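Local coordinates for protein putative Chlorite dismutase TA0507 (Thermoplasma acidophilum, PDB 3DTZ) that is of unknown function but, as a chlorite dismutase family member, probably binds heme and may act as an oxidoreductase, at residues Val28-Leu33 with Pro227-Arg232; Ala42-Leu47 with Asp238-Leu243; Ile80-Ser85 with Val195-Ile200; Val141-Ser146 with Ala204-Val209. All coordinates share one frame; numbering follows the deposited sequence.

Contact 1 (Val28-Leu33 with Pro227-Arg232); sequences VLSYRL and PILLGR
L229 reaches out from strand 229-234 and meets V28 and S30 of strand 25-33 with a single methyl group. The nearest CA atoms, those of S30 and L229, are still 8.7 Å apart. CB and CG carry the leucine chain inward across that distance. CG lies anti to the carbonyl carbon (chi1 -58°). From there the chain runs on extended, so that CD1 points away from CA and does the touching. L229 CD1 lies 4.0 Å from V28 CG1. The same methyl, L229 CD1, comes within 4.3 Å of S30 CB. The side chains of V28 and L229 pass in opposite senses, touching by one methyl each. S30 offers the carbon of its side chain here. Its hydroxyl is held by S109 on the adjacent strand 106-116. All three residues are buried, and the contact is purely apolar. The two strands do not pair: strands 79-85 and 64-72 stand between them along the sheet. The contact thus joins two non-adjacent strands across the interior of a closed antiparallel sheet, the alpha-beta barrel of the chlorite dismutase fold.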
loop_
_atom_site.group_PDB
_atom_site.type_symbol
_atom_site.label_atom_id
_atom_site.label_comp_id
_atom_site.label_asym_id
_atom_site.label_seq_id
_atom_site.Cartn_x
_atom_site.Cartn_y
_atom_site.Cartn_z
ATOM N N VAL D 28 -9.797 -13.295 -14.215
ATOM C CA VAL D 28 -8.828 -14.067 -13.455
ATOM C C VAL D 28 -9.049 -13.632 -11.993
ATOM O O VAL D 28 -9.060 -12.436 -11.711
ATOM C CB VAL D 28 -7.387 -13.750 -13.895
ATOM C CG1 VAL D 28 -6.397 -14.532 -13.033
ATOM C CG2 VAL D 28 -7.195 -14.103 -15.435
ATOM N N LEU D 29 -9.219 -14.605 -11.105
ATOM C CA LEU D 29 -9.412 -14.354 -9.660
ATOM C C LEU D 29 -8.355 -15.139 -8.898
ATOM O O LEU D 29 -8.059 -16.276 -9.261
ATOM C CB LEU D 29 -10.799 -14.843 -9.182
ATOM C CG LEU D 29 -12.044 -14.536 -10.035
ATOM C CD1 LEU D 29 -13.289 -15.118 -9.343
ATOM C CD2 LEU D 29 -12.173 -13.008 -10.261
ATOM N N SER D 30 -7.816 -14.563 -7.831
ATOM C CA SER D 30 -6.943 -15.345 -6.954
ATOM C C SER D 30 -7.384 -15.202 -5.493
ATOM O O SER D 30 -7.974 -14.181 -5.117
ATOM C CB SER D 30 -5.477 -14.974 -7.158
ATOM O OG SER D 30 -5.211 -13.640 -6.732
ATOM N N TYR D 31 -7.167 -16.263 -4.719
ATOM C CA TYR D 31 -7.606 -16.317 -3.333
ATOM C C TYR D 31 -6.534 -16.922 -2.471
ATOM O O TYR D 31 -5.767 -17.781 -2.917
ATOM C CB TYR D 31 -8.877 -17.183 -3.203
ATOM C CG TYR D 31 -10.120 -16.520 -3.731
ATOM C CD1 TYR D 31 -10.442 -16.595 -5.109
ATOM C CD2 TYR D 31 -10.954 -15.805 -2.888
ATOM C CE1 TYR D 31 -11.577 -15.959 -5.627
ATOM C CE2 TYR D 31 -12.110 -15.161 -3.386
ATOM C CZ TYR D 31 -12.407 -15.254 -4.746
ATOM O OH TYR D 31 -13.517 -14.629 -5.226
ATOM N N ARG D 32 -6.533 -16.512 -1.210
ATOM C CA ARG D 32 -5.605 -17.023 -0.238
ATOM C C ARG D 32 -6.391 -17.496 0.962
ATOM O O ARG D 32 -7.190 -16.735 1.538
ATOM C CB ARG D 32 -4.642 -15.930 0.186
ATOM C CG ARG D 32 -3.472 -16.445 1.080
ATOM C CD ARG D 32 -2.523 -15.320 1.441
ATOM N NE ARG D 32 -3.152 -14.297 2.226
ATOM C CZ ARG D 32 -3.521 -13.108 1.712
ATOM N NH1 ARG D 32 -3.264 -12.764 0.411
ATOM N NH2 ARG D 32 -4.111 -12.248 2.498
ATOM N N LEU D 33 -6.138 -18.748 1.348
ATOM C CA LEU D 33 -6.735 -19.319 2.564
ATOM C C LEU D 33 -6.348 -18.514 3.808
ATOM O O LEU D 33 -5.178 -18.145 3.993
ATOM C CB LEU D 33 -6.308 -20.795 2.732
ATOM C CG LEU D 33 -6.786 -21.748 1.634
ATOM C CD1 LEU D 33 -6.308 -23.148 1.980
ATOM C CD2 LEU D 33 -8.331 -21.747 1.548
ATOM N N PRO D 227 0.276 -7.387 -10.230
ATOM C CA PRO D 227 1.077 -8.572 -9.937
ATOM C C PRO D 227 1.180 -9.459 -11.166
ATOM O O PRO D 227 0.234 -9.507 -11.942
ATOM C CB PRO D 227 0.235 -9.312 -8.890
ATOM C CG PRO D 227 -1.219 -8.954 -9.259
ATOM C CD PRO D 227 -1.084 -7.484 -9.656
ATOM N N ILE D 228 2.302 -10.172 -11.325
ATOM C CA ILE D 228 2.357 -11.252 -12.287
ATOM C C ILE D 228 2.014 -12.549 -11.554
ATOM O O ILE D 228 2.712 -12.950 -10.603
ATOM C CB ILE D 228 3.742 -11.346 -12.987
ATOM C CG1 ILE D 228 4.039 -10.042 -13.736
ATOM C CG2 ILE D 228 3.798 -12.573 -13.925
ATOM C CD1 ILE D 228 5.233 -10.129 -14.732
ATOM N N LEU D 229 0.928 -13.185 -11.984
ATOM C CA LEU D 229 0.472 -14.444 -11.405
ATOM C C LEU D 229 1.033 -15.602 -12.228
ATOM O O LEU D 229 0.965 -15.576 -13.444
ATOM C CB LEU D 229 -1.050 -14.514 -11.432
ATOM C CG LEU D 229 -1.816 -13.387 -10.701
ATOM C CD1 LEU D 229 -3.263 -13.697 -10.658
ATOM C CD2 LEU D 229 -1.287 -13.214 -9.300
ATOM N N LEU D 230 1.616 -16.588 -11.553
ATOM C CA LEU D 230 2.130 -17.787 -12.231
ATOM C C LEU D 230 1.486 -18.966 -11.551
ATOM O O LEU D 230 1.632 -19.135 -10.332
ATOM C CB LEU D 230 3.655 -17.876 -12.079
ATOM C CG LEU D 230 4.310 -19.154 -12.605
ATOM C CD1 LEU D 230 4.133 -19.257 -14.125
ATOM C CD2 LEU D 230 5.798 -19.229 -12.219
ATOM N N GLY D 231 0.780 -19.772 -12.348
ATOM C CA GLY D 231 0.017 -20.898 -11.853
ATOM C C GLY D 231 0.386 -22.228 -12.499
ATOM O O GLY D 231 0.910 -22.271 -13.624
ATOM N N ARG D 232 0.118 -23.306 -11.761
ATOM C CA ARG D 232 0.343 -24.676 -12.224
ATOM C C ARG D 232 -1.047 -25.319 -12.302
ATOM O O ARG D 232 -1.789 -25.327 -11.309
ATOM C CB ARG D 232 1.260 -25.417 -11.243
ATOM C CG ARG D 232 1.190 -26.980 -11.317
ATOM C CD ARG D 232 1.875 -27.584 -12.508
ATOM N NE ARG D 232 1.662 -29.039 -12.429
ATOM C CZ ARG D 232 2.387 -29.893 -11.700
ATOM N NH1 ARG D 232 3.459 -29.493 -11.019
ATOM N NH2 ARG D 232 2.051 -31.179 -11.687
#

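Contact 2 (Ala42-Leu47 with Asp238-Leu243); sequences ADTRSL and DIAGFL
L47 lays its branched end over A240 of helix 236-243. L47 CG is 3.8 Å from A240 CB, and L47 CD2 sits at the same 3.8 Å from A240 CA. The leucine carries CG anti to its backbone N (chi1 174°), which turns the isobutyl group onto the alanine. One turn earlier, T44 brings its backbone to the same methyl, with T44 O 3.7 Å from A240 CB. A240 CB therefore fits between T44 and L47. With an alanine at the crossing, the axes of the short segments come to 8.9 Å. They run roughly antiparallel, at 143°. L243, one turn past A240, adds a looser touch, with its CD1 4.4 Å from L47 CD2. T44 OG1 is hydrogen-bonded to S40 O, just before the helix. Helix 41-60 packs on the A240 side of the C-terminal helix 236-243. I239 and F242 rest on V234 of strand 229-234. L243 O accepts a hydrogen bond from R103 of a second subunit.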
loop_
_atom_site.group_PDB
_atom_site.type_symbol
_atom_site.label_atom_id
_atom_site.label_comp_id
_atom_site.label_asym_id
_atom_site.label_seq_id
_atom_site.Cartn_x
_atom_site.Cartn_y
_atom_site.Cartn_z
ATOM N N ALA D 42 -11.718 -33.064 8.408
ATOM C CA ALA D 42 -13.033 -32.543 8.041
ATOM C C ALA D 42 -12.946 -31.244 7.211
ATOM O O ALA D 42 -13.713 -31.060 6.260
ATOM C CB ALA D 42 -13.870 -32.319 9.295
ATOM N N ASP D 43 -12.011 -30.362 7.578
ATOM C CA ASP D 43 -11.752 -29.125 6.824
ATOM C C ASP D 43 -11.189 -29.421 5.450
ATOM O O ASP D 43 -11.556 -28.771 4.472
ATOM C CB ASP D 43 -10.779 -28.209 7.569
ATOM C CG ASP D 43 -11.381 -27.598 8.823
ATOM O OD1 ASP D 43 -12.626 -27.608 8.972
ATOM O OD2 ASP D 43 -10.598 -27.103 9.666
ATOM N N THR D 44 -10.281 -30.392 5.375
ATOM C CA THR D 44 -9.748 -30.831 4.092
ATOM C C THR D 44 -10.861 -31.362 3.165
ATOM O O THR D 44 -10.943 -30.966 1.996
ATOM C CB THR D 44 -8.635 -31.887 4.280
ATOM O OG1 THR D 44 -7.625 -31.355 5.153
ATOM C CG2 THR D 44 -8.009 -32.241 2.949
ATOM N N ARG D 45 -11.702 -32.255 3.693
ATOM C CA ARG D 45 -12.816 -32.835 2.931
ATOM C C ARG D 45 -13.824 -31.771 2.477
ATOM O O ARG D 45 -14.301 -31.799 1.326
ATOM C CB ARG D 45 -13.513 -33.942 3.734
ATOM C CG ARG D 45 -12.775 -35.270 3.708
ATOM C CD ARG D 45 -13.614 -36.396 4.332
ATOM N NE ARG D 45 -13.931 -36.091 5.723
ATOM C CZ ARG D 45 -13.217 -36.487 6.778
ATOM N NH1 ARG D 45 -12.121 -37.238 6.632
ATOM N NH2 ARG D 45 -13.611 -36.123 7.992
ATOM N N SER D 46 -14.110 -30.830 3.381
ATOM C CA SER D 46 -14.980 -29.694 3.091
ATOM C C SER D 46 -14.406 -28.849 1.944
ATOM O O SER D 46 -15.135 -28.454 1.032
ATOM C CB SER D 46 -15.161 -28.832 4.339
ATOM O OG SER D 46 -16.099 -27.793 4.097
ATOM N N LEU D 47 -13.105 -28.574 1.987
ATOM C CA LEU D 47 -12.482 -27.815 0.899
ATOM C C LEU D 47 -12.606 -28.569 -0.431
ATOM O O LEU D 47 -12.882 -27.974 -1.478
ATOM C CB LEU D 47 -10.998 -27.498 1.208
ATOM C CG LEU D 47 -10.204 -26.838 0.073
ATOM C CD1 LEU D 47 -10.888 -25.520 -0.339
ATOM C CD2 LEU D 47 -8.718 -26.620 0.442
ATOM N N ASP D 238 -8.131 -32.434 -6.922
ATOM C CA ASP D 238 -6.760 -32.625 -6.412
ATOM C C ASP D 238 -6.277 -31.445 -5.562
ATOM O O ASP D 238 -5.305 -31.570 -4.788
ATOM C CB ASP D 238 -5.776 -32.841 -7.569
ATOM C CG ASP D 238 -5.978 -34.162 -8.276
ATOM O OD1 ASP D 238 -6.581 -35.092 -7.695
ATOM O OD2 ASP D 238 -5.501 -34.276 -9.424
ATOM N N ILE D 239 -6.959 -30.305 -5.687
ATOM C CA ILE D 239 -6.446 -29.054 -5.074
ATOM C C ILE D 239 -6.390 -29.080 -3.522
ATOM O O ILE D 239 -5.390 -28.675 -2.934
ATOM C CB ILE D 239 -7.075 -27.749 -5.749
ATOM C CG1 ILE D 239 -6.305 -26.457 -5.397
ATOM C CG2 ILE D 239 -8.542 -27.640 -5.410
ATOM C CD1 ILE D 239 -4.823 -26.538 -5.563
ATOM N N ALA D 240 -7.418 -29.615 -2.866
ATOM C CA ALA D 240 -7.419 -29.664 -1.406
ATOM C C ALA D 240 -6.240 -30.472 -0.881
ATOM O O ALA D 240 -5.600 -30.107 0.121
ATOM C CB ALA D 240 -8.758 -30.197 -0.880
ATOM N N GLY D 241 -5.909 -31.558 -1.576
ATOM C CA GLY D 241 -4.757 -32.358 -1.205
ATOM C C GLY D 241 -3.420 -31.658 -1.348
ATOM O O GLY D 241 -2.504 -31.895 -0.558
ATOM N N PHE D 242 -3.300 -30.823 -2.371
ATOM C CA PHE D 242 -2.105 -30.010 -2.551
ATOM C C PHE D 242 -2.030 -28.881 -1.527
ATOM O O PHE D 242 -0.932 -28.559 -1.051
ATOM C CB PHE D 242 -2.039 -29.449 -3.970
ATOM C CG PHE D 242 -1.642 -30.475 -5.008
ATOM C CD1 PHE D 242 -0.392 -31.095 -4.938
ATOM C CD2 PHE D 242 -2.514 -30.820 -6.052
ATOM C CE1 PHE D 242 -0.006 -32.045 -5.887
ATOM C CE2 PHE D 242 -2.140 -31.784 -7.007
ATOM C CZ PHE D 242 -0.889 -32.389 -6.923
ATOM N N LEU D 243 -3.171 -28.273 -1.182
ATOM C CA LEU D 243 -3.121 -27.085 -0.325
ATOM C C LEU D 243 -3.009 -27.369 1.151
ATOM O O LEU D 243 -2.437 -26.556 1.874
ATOM C CB LEU D 243 -4.293 -26.125 -0.558
ATOM C CG LEU D 243 -4.442 -25.572 -1.969
ATOM C CD1 LEU D 243 -5.630 -24.663 -2.024
ATOM C CD2 LEU D 243 -3.144 -24.831 -2.372
#

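Contact 3 (Ile80-Ser85 with Val195-Ile200); sequences IFWYSS and VVLYEI
L197 is the first residue of 195-200 to reach the indole of W82. Its CD1 lies 3.5 Å from W82 NE1 and 4.0 Å from W82 CE2. The two side chains cross obliquely. Strands 79-85 and 194-200 are opposite each other in the closed eight-strand barrel of the chlorite dismutase fold, with three strands between them either way round. Their nearest CA atoms, on W82 and L197, are 9.7 Å apart, and the indole spans the interior. W82 CG stands anti to the backbone N (chi1 173°), which extends the ring across toward the far wall. Two residues further on, E199 reaches the benzo end of the same ring. E199 OE2 is 3.7 Å from W82 CH2, near the ring plane and at its edge. E199 CG lies 3.9 Å from W82 CZ3. The carboxylate plane is turned 70° from the indole. With W82 cut back to alanine, a gap would probably open between strand 79-85 and the side chains of L197 and E199, and F140 would lose its stacking partner. The carboxylate is buried but well supplied. OE1 takes a salt bridge from R180 and a hydrogen bond from L137 N, while OE2 is bonded to Y182 OH.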
loop_
_atom_site.group_PDB
_atom_site.type_symbol
_atom_site.label_atom_id
_atom_site.label_comp_id
_atom_site.label_asym_id
_atom_site.label_seq_id
_atom_site.Cartn_x
_atom_site.Cartn_y
_atom_site.Cartn_z
ATOM N N ILE D 80 -5.724 -19.918 -8.162
ATOM C CA ILE D 80 -6.085 -18.946 -9.210
ATOM C C ILE D 80 -7.161 -19.599 -10.063
ATOM O O ILE D 80 -7.056 -20.779 -10.381
ATOM C CB ILE D 80 -4.873 -18.631 -10.120
ATOM C CG1 ILE D 80 -3.696 -18.105 -9.287
ATOM C CG2 ILE D 80 -5.262 -17.607 -11.244
ATOM C CD1 ILE D 80 -2.273 -18.358 -9.950
ATOM N N PHE D 81 -8.201 -18.829 -10.389
ATOM C CA PHE D 81 -9.301 -19.252 -11.249
ATOM C C PHE D 81 -9.258 -18.426 -12.537
ATOM O O PHE D 81 -9.060 -17.218 -12.495
ATOM C CB PHE D 81 -10.652 -18.953 -10.541
ATOM C CG PHE D 81 -10.866 -19.747 -9.276
ATOM C CD1 PHE D 81 -11.128 -21.125 -9.349
ATOM C CD2 PHE D 81 -10.788 -19.139 -8.020
ATOM C CE1 PHE D 81 -11.321 -21.887 -8.189
ATOM C CE2 PHE D 81 -10.967 -19.902 -6.839
ATOM C CZ PHE D 81 -11.258 -21.273 -6.936
ATOM N N TRP D 82 -9.495 -19.066 -13.670
ATOM C CA TRP D 82 -9.606 -18.364 -14.945
ATOM C C TRP D 82 -10.866 -18.881 -15.665
ATOM O O TRP D 82 -11.036 -20.074 -15.803
ATOM C CB TRP D 82 -8.365 -18.641 -15.789
ATOM C CG TRP D 82 -8.398 -18.125 -17.198
ATOM C CD1 TRP D 82 -8.991 -16.954 -17.653
ATOM C CD2 TRP D 82 -7.798 -18.748 -18.342
ATOM N NE1 TRP D 82 -8.799 -16.836 -19.023
ATOM C CE2 TRP D 82 -8.059 -17.909 -19.466
ATOM C CE3 TRP D 82 -7.044 -19.933 -18.528
ATOM C CZ2 TRP D 82 -7.584 -18.210 -20.765
ATOM C CZ3 TRP D 82 -6.573 -20.242 -19.825
ATOM C CH2 TRP D 82 -6.876 -19.391 -20.939
ATOM N N TYR D 83 -11.740 -17.986 -16.118
ATOM C CA TYR D 83 -12.921 -18.441 -16.893
ATOM C C TYR D 83 -13.335 -17.366 -17.889
ATOM O O TYR D 83 -12.993 -16.177 -17.696
ATOM C CB TYR D 83 -14.111 -18.780 -15.974
ATOM C CG TYR D 83 -14.469 -17.700 -14.996
ATOM C CD1 TYR D 83 -15.365 -16.681 -15.336
ATOM C CD2 TYR D 83 -13.850 -17.653 -13.738
ATOM C CE1 TYR D 83 -15.671 -15.659 -14.396
ATOM C CE2 TYR D 83 -14.140 -16.667 -12.827
ATOM C CZ TYR D 83 -15.045 -15.681 -13.155
ATOM O OH TYR D 83 -15.280 -14.700 -12.222
ATOM N N SER D 84 -14.109 -17.776 -18.896
ATOM C CA SER D 84 -14.487 -16.894 -20.014
ATOM C C SER D 84 -15.924 -17.165 -20.462
ATOM O O SER D 84 -16.388 -18.289 -20.363
ATOM C CB SER D 84 -13.535 -17.084 -21.201
ATOM O OG SER D 84 -12.177 -17.196 -20.783
ATOM N N SER D 85 -16.599 -16.136 -20.979
ATOM C CA SER D 85 -17.978 -16.253 -21.485
ATOM C C SER D 85 -18.310 -15.027 -22.330
ATOM O O SER D 85 -17.804 -13.956 -22.062
ATOM C CB SER D 85 -18.991 -16.270 -20.329
ATOM O OG SER D 85 -20.343 -16.403 -20.825
ATOM N N VAL D 195 -5.188 -6.941 -19.721
ATOM C CA VAL D 195 -4.757 -8.086 -18.925
ATOM C C VAL D 195 -4.213 -9.103 -19.939
ATOM O O VAL D 195 -4.928 -9.506 -20.879
ATOM C CB VAL D 195 -5.870 -8.675 -18.055
ATOM C CG1 VAL D 195 -5.295 -9.834 -17.186
ATOM C CG2 VAL D 195 -6.516 -7.592 -17.150
ATOM N N VAL D 196 -2.928 -9.434 -19.828
ATOM C CA VAL D 196 -2.357 -10.343 -20.824
ATOM C C VAL D 196 -2.251 -11.724 -20.185
ATOM O O VAL D 196 -1.816 -11.843 -19.023
ATOM C CB VAL D 196 -1.006 -9.861 -21.375
ATOM C CG1 VAL D 196 -0.726 -10.571 -22.634
ATOM C CG2 VAL D 196 -1.080 -8.352 -21.735
ATOM N N LEU D 197 -2.745 -12.731 -20.897
ATOM C CA LEU D 197 -2.807 -14.108 -20.381
ATOM C C LEU D 197 -1.987 -15.036 -21.284
ATOM O O LEU D 197 -2.049 -14.927 -22.516
ATOM C CB LEU D 197 -4.264 -14.597 -20.366
ATOM C CG LEU D 197 -5.282 -13.654 -19.721
ATOM C CD1 LEU D 197 -6.690 -14.189 -19.863
ATOM C CD2 LEU D 197 -4.923 -13.356 -18.261
ATOM N N TYR D 198 -1.288 -15.995 -20.673
ATOM C CA TYR D 198 -0.495 -16.972 -21.431
ATOM C C TYR D 198 -0.685 -18.352 -20.844
ATOM O O TYR D 198 -0.636 -18.503 -19.631
ATOM C CB TYR D 198 0.983 -16.664 -21.360
ATOM C CG TYR D 198 1.262 -15.268 -21.823
ATOM C CD1 TYR D 198 1.425 -15.007 -23.186
ATOM C CD2 TYR D 198 1.264 -14.209 -20.918
ATOM C CE1 TYR D 198 1.650 -13.719 -23.633
ATOM C CE2 TYR D 198 1.488 -12.893 -21.358
ATOM C CZ TYR D 198 1.679 -12.675 -22.716
ATOM O OH TYR D 198 1.872 -11.399 -23.193
ATOM N N GLU D 199 -0.890 -19.330 -21.713
ATOM C CA GLU D 199 -0.737 -20.727 -21.334
ATOM C C GLU D 199 0.650 -21.138 -21.830
ATOM O O GLU D 199 0.994 -20.942 -23.005
ATOM C CB GLU D 199 -1.787 -21.613 -21.995
ATOM C CG GLU D 199 -3.204 -21.314 -21.561
ATOM C CD GLU D 199 -4.151 -22.303 -22.185
ATOM O OE1 GLU D 199 -3.990 -23.516 -21.900
ATOM O OE2 GLU D 199 -5.034 -21.876 -22.961
ATOM N N ILE D 200 1.456 -21.684 -20.932
ATOM C CA ILE D 200 2.847 -21.965 -21.286
ATOM C C ILE D 200 3.252 -23.374 -20.848
ATOM O O ILE D 200 2.747 -23.865 -19.843
ATOM C CB ILE D 200 3.828 -20.927 -20.662
ATOM C CG1 ILE D 200 3.849 -21.033 -19.148
ATOM C CG2 ILE D 200 3.475 -19.497 -21.124
ATOM C CD1 ILE D 200 4.892 -20.116 -18.451
#

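Contact 4 (Val141-Ser146 with Ala204-Val209); sequences VAYPMS and AAWSRV
This is a helix-on-sheet contact, in which W206 of helix 203-213 packs against V141 and Y143 of strand 139-147. It lies on the outer face of the barrel of the chlorite dismutase fold, next to a second subunit. V141 and Y143, two residues apart, point their side chains toward the helix. A142 between them points the other way. W206 alone bridges the gap from the helix, and the nearest CA atoms, on V141 and W206, are 9.4 Å apart. Its CG is anti to the backbone N (chi1 160°), which sends the indole out to the strand. The pyrrole end takes V141. V141 CG2 is 3.7 Å from W206 NE1 and 4.0 Å from W206 CD1, approaching obliquely. V141 CG1 stands 4.1 Å from the same W206 NE1. The indole N-H is buried but bonded to G188 O of the second subunit, so the ring also serves the subunit interface. A leucine replacing W206 would probably leave that carbonyl without its donor and strip V141 of much of its cover. The indole also meets the ring of Y198, on the neighbouring strand, with the planes at about 40°. Y143 comes from the direction opposite to W206, and the two rings meet edge to edge, with Y143 OH 4.2 Å from W206 CZ2.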
loop_
_atom_site.group_PDB
_atom_site.type_symbol
_atom_site.label_atom_id
_atom_site.label_comp_id
_atom_site.label_asym_id
_atom_site.label_seq_id
_atom_site.Cartn_x
_atom_site.Cartn_y
_atom_site.Cartn_z
ATOM N N VAL D 141 0.165 -17.776 -16.972
ATOM C CA VAL D 141 0.717 -16.498 -16.510
ATOM C C VAL D 141 -0.337 -15.462 -16.818
ATOM O O VAL D 141 -0.863 -15.438 -17.918
ATOM C CB VAL D 141 2.012 -16.109 -17.260
ATOM C CG1 VAL D 141 2.462 -14.665 -16.939
ATOM C CG2 VAL D 141 3.131 -17.119 -16.961
ATOM N N ALA D 142 -0.626 -14.596 -15.852
ATOM C CA ALA D 142 -1.553 -13.500 -16.087
ATOM C C ALA D 142 -0.971 -12.245 -15.455
ATOM O O ALA D 142 -0.442 -12.293 -14.343
ATOM C CB ALA D 142 -2.913 -13.804 -15.464
ATOM N N TYR D 143 -1.060 -11.125 -16.145
ATOM C CA TYR D 143 -0.823 -9.879 -15.423
ATOM C C TYR D 143 -1.502 -8.695 -16.073
ATOM O O TYR D 143 -1.686 -8.692 -17.306
ATOM C CB TYR D 143 0.674 -9.604 -15.268
ATOM C CG TYR D 143 1.446 -9.716 -16.539
ATOM C CD1 TYR D 143 1.925 -10.958 -16.954
ATOM C CD2 TYR D 143 1.747 -8.585 -17.314
ATOM C CE1 TYR D 143 2.654 -11.094 -18.102
ATOM C CE2 TYR D 143 2.490 -8.719 -18.503
ATOM C CZ TYR D 143 2.934 -9.992 -18.868
ATOM O OH TYR D 143 3.668 -10.212 -20.018
ATOM N N PRO D 144 -1.819 -7.674 -15.251
ATOM C CA PRO D 144 -2.268 -6.412 -15.813
ATOM C C PRO D 144 -1.120 -5.692 -16.490
ATOM O O PRO D 144 0.044 -5.903 -16.130
ATOM C CB PRO D 144 -2.757 -5.602 -14.601
ATOM C CG PRO D 144 -2.453 -6.361 -13.385
ATOM C CD PRO D 144 -1.712 -7.639 -13.777
HETATM N N MSE D 145 -1.443 -4.840 -17.459
HETATM C CA MSE D 145 -0.440 -4.032 -18.136
HETATM C C MSE D 145 -1.130 -2.750 -18.645
HETATM O O MSE D 145 -2.325 -2.756 -18.986
HETATM C CB MSE D 145 0.202 -4.820 -19.288
HETATM C CG MSE D 145 1.314 -4.063 -19.940
HETATM SE SE MSE D 145 0.680 -3.110 -21.525
HETATM C CE MSE D 145 0.667 -4.688 -22.609
ATOM N N SER D 146 -0.387 -1.656 -18.660
ATOM C CA SER D 146 -0.902 -0.395 -19.199
ATOM C C SER D 146 0.213 0.261 -20.008
ATOM O O SER D 146 1.393 -0.145 -19.933
ATOM C CB SER D 146 -1.388 0.534 -18.081
ATOM O OG SER D 146 -2.511 0.008 -17.394
ATOM N N ALA D 204 10.875 -21.560 -17.389
ATOM C CA ALA D 204 12.177 -20.956 -17.747
ATOM C C ALA D 204 12.203 -20.447 -19.195
ATOM O O ALA D 204 12.685 -19.341 -19.461
ATOM C CB ALA D 204 13.329 -21.958 -17.495
ATOM N N ALA D 205 11.656 -21.244 -20.113
ATOM C CA ALA D 205 11.569 -20.867 -21.528
ATOM C C ALA D 205 10.742 -19.592 -21.716
ATOM O O ALA D 205 11.137 -18.695 -22.460
ATOM C CB ALA D 205 10.984 -22.009 -22.344
ATOM N N TRP D 206 9.610 -19.504 -21.017
ATOM C CA TRP D 206 8.768 -18.319 -21.074
ATOM C C TRP D 206 9.541 -17.101 -20.557
ATOM O O TRP D 206 9.482 -16.031 -21.162
ATOM C CB TRP D 206 7.481 -18.522 -20.279
ATOM C CG TRP D 206 6.809 -17.231 -19.885
ATOM C CD1 TRP D 206 6.730 -16.698 -18.616
ATOM C CD2 TRP D 206 6.132 -16.304 -20.744
ATOM N NE1 TRP D 206 6.051 -15.507 -18.640
ATOM C CE2 TRP D 206 5.679 -15.230 -19.928
ATOM C CE3 TRP D 206 5.874 -16.266 -22.112
ATOM C CZ2 TRP D 206 4.981 -14.134 -20.443
ATOM C CZ3 TRP D 206 5.164 -15.181 -22.627
ATOM C CH2 TRP D 206 4.724 -14.131 -21.790
ATOM N N SER D 207 10.263 -17.276 -19.449
ATOM C CA SER D 207 11.041 -16.173 -18.863
ATOM C C SER D 207 12.094 -15.683 -19.864
ATOM O O SER D 207 12.335 -14.469 -19.998
ATOM C CB SER D 207 11.705 -16.598 -17.540
ATOM O OG SER D 207 12.341 -15.486 -16.918
ATOM N N ARG D 208 12.710 -16.624 -20.570
ATOM C CA ARG D 208 13.733 -16.271 -21.576
ATOM C C ARG D 208 13.153 -15.485 -22.740
ATOM O O ARG D 208 13.757 -14.498 -23.192
ATOM C CB ARG D 208 14.496 -17.493 -22.067
ATOM C CG ARG D 208 15.422 -18.062 -21.014
ATOM C CD ARG D 208 16.350 -19.097 -21.621
ATOM N NE ARG D 208 15.637 -20.239 -22.177
ATOM C CZ ARG D 208 15.325 -21.324 -21.478
ATOM N NH1 ARG D 208 15.664 -21.408 -20.190
ATOM N NH2 ARG D 208 14.680 -22.319 -22.066
ATOM N N VAL D 209 11.983 -15.910 -23.210
ATOM C CA VAL D 209 11.267 -15.163 -24.257
ATOM C C VAL D 209 10.991 -13.741 -23.781
ATOM O O VAL D 209 11.241 -12.776 -24.499
ATOM C CB VAL D 209 9.897 -15.794 -24.646
ATOM C CG1 VAL D 209 9.187 -14.858 -25.630
ATOM C CG2 VAL D 209 10.063 -17.184 -25.252
#

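How the contacts relate
The strands of contacts 1, 3 and 4 belong to one closed sheet, and contact 4 adds a helix outside it. Contacts 1 and 3 have centres about 10 Å apart and meet inside the barrel, where V28 CG2 lies 3.7 Å from L197 CD2. They are also joined by a probable backbone hydrogen bond, L29 O to F81 N at 2.8 Å. Contact 4 lies about 12 Å from contact 3 and about 14 Å from contact 1, centre to centre. Its strand 139-147 pairs with both 194-200 and 229-234. Contact 2 stands apart, with its centre about 18 Å from that of contact 1 and about 30 Å from that of contact 4. Contacts 1, 2 and 4 touch the second subunit.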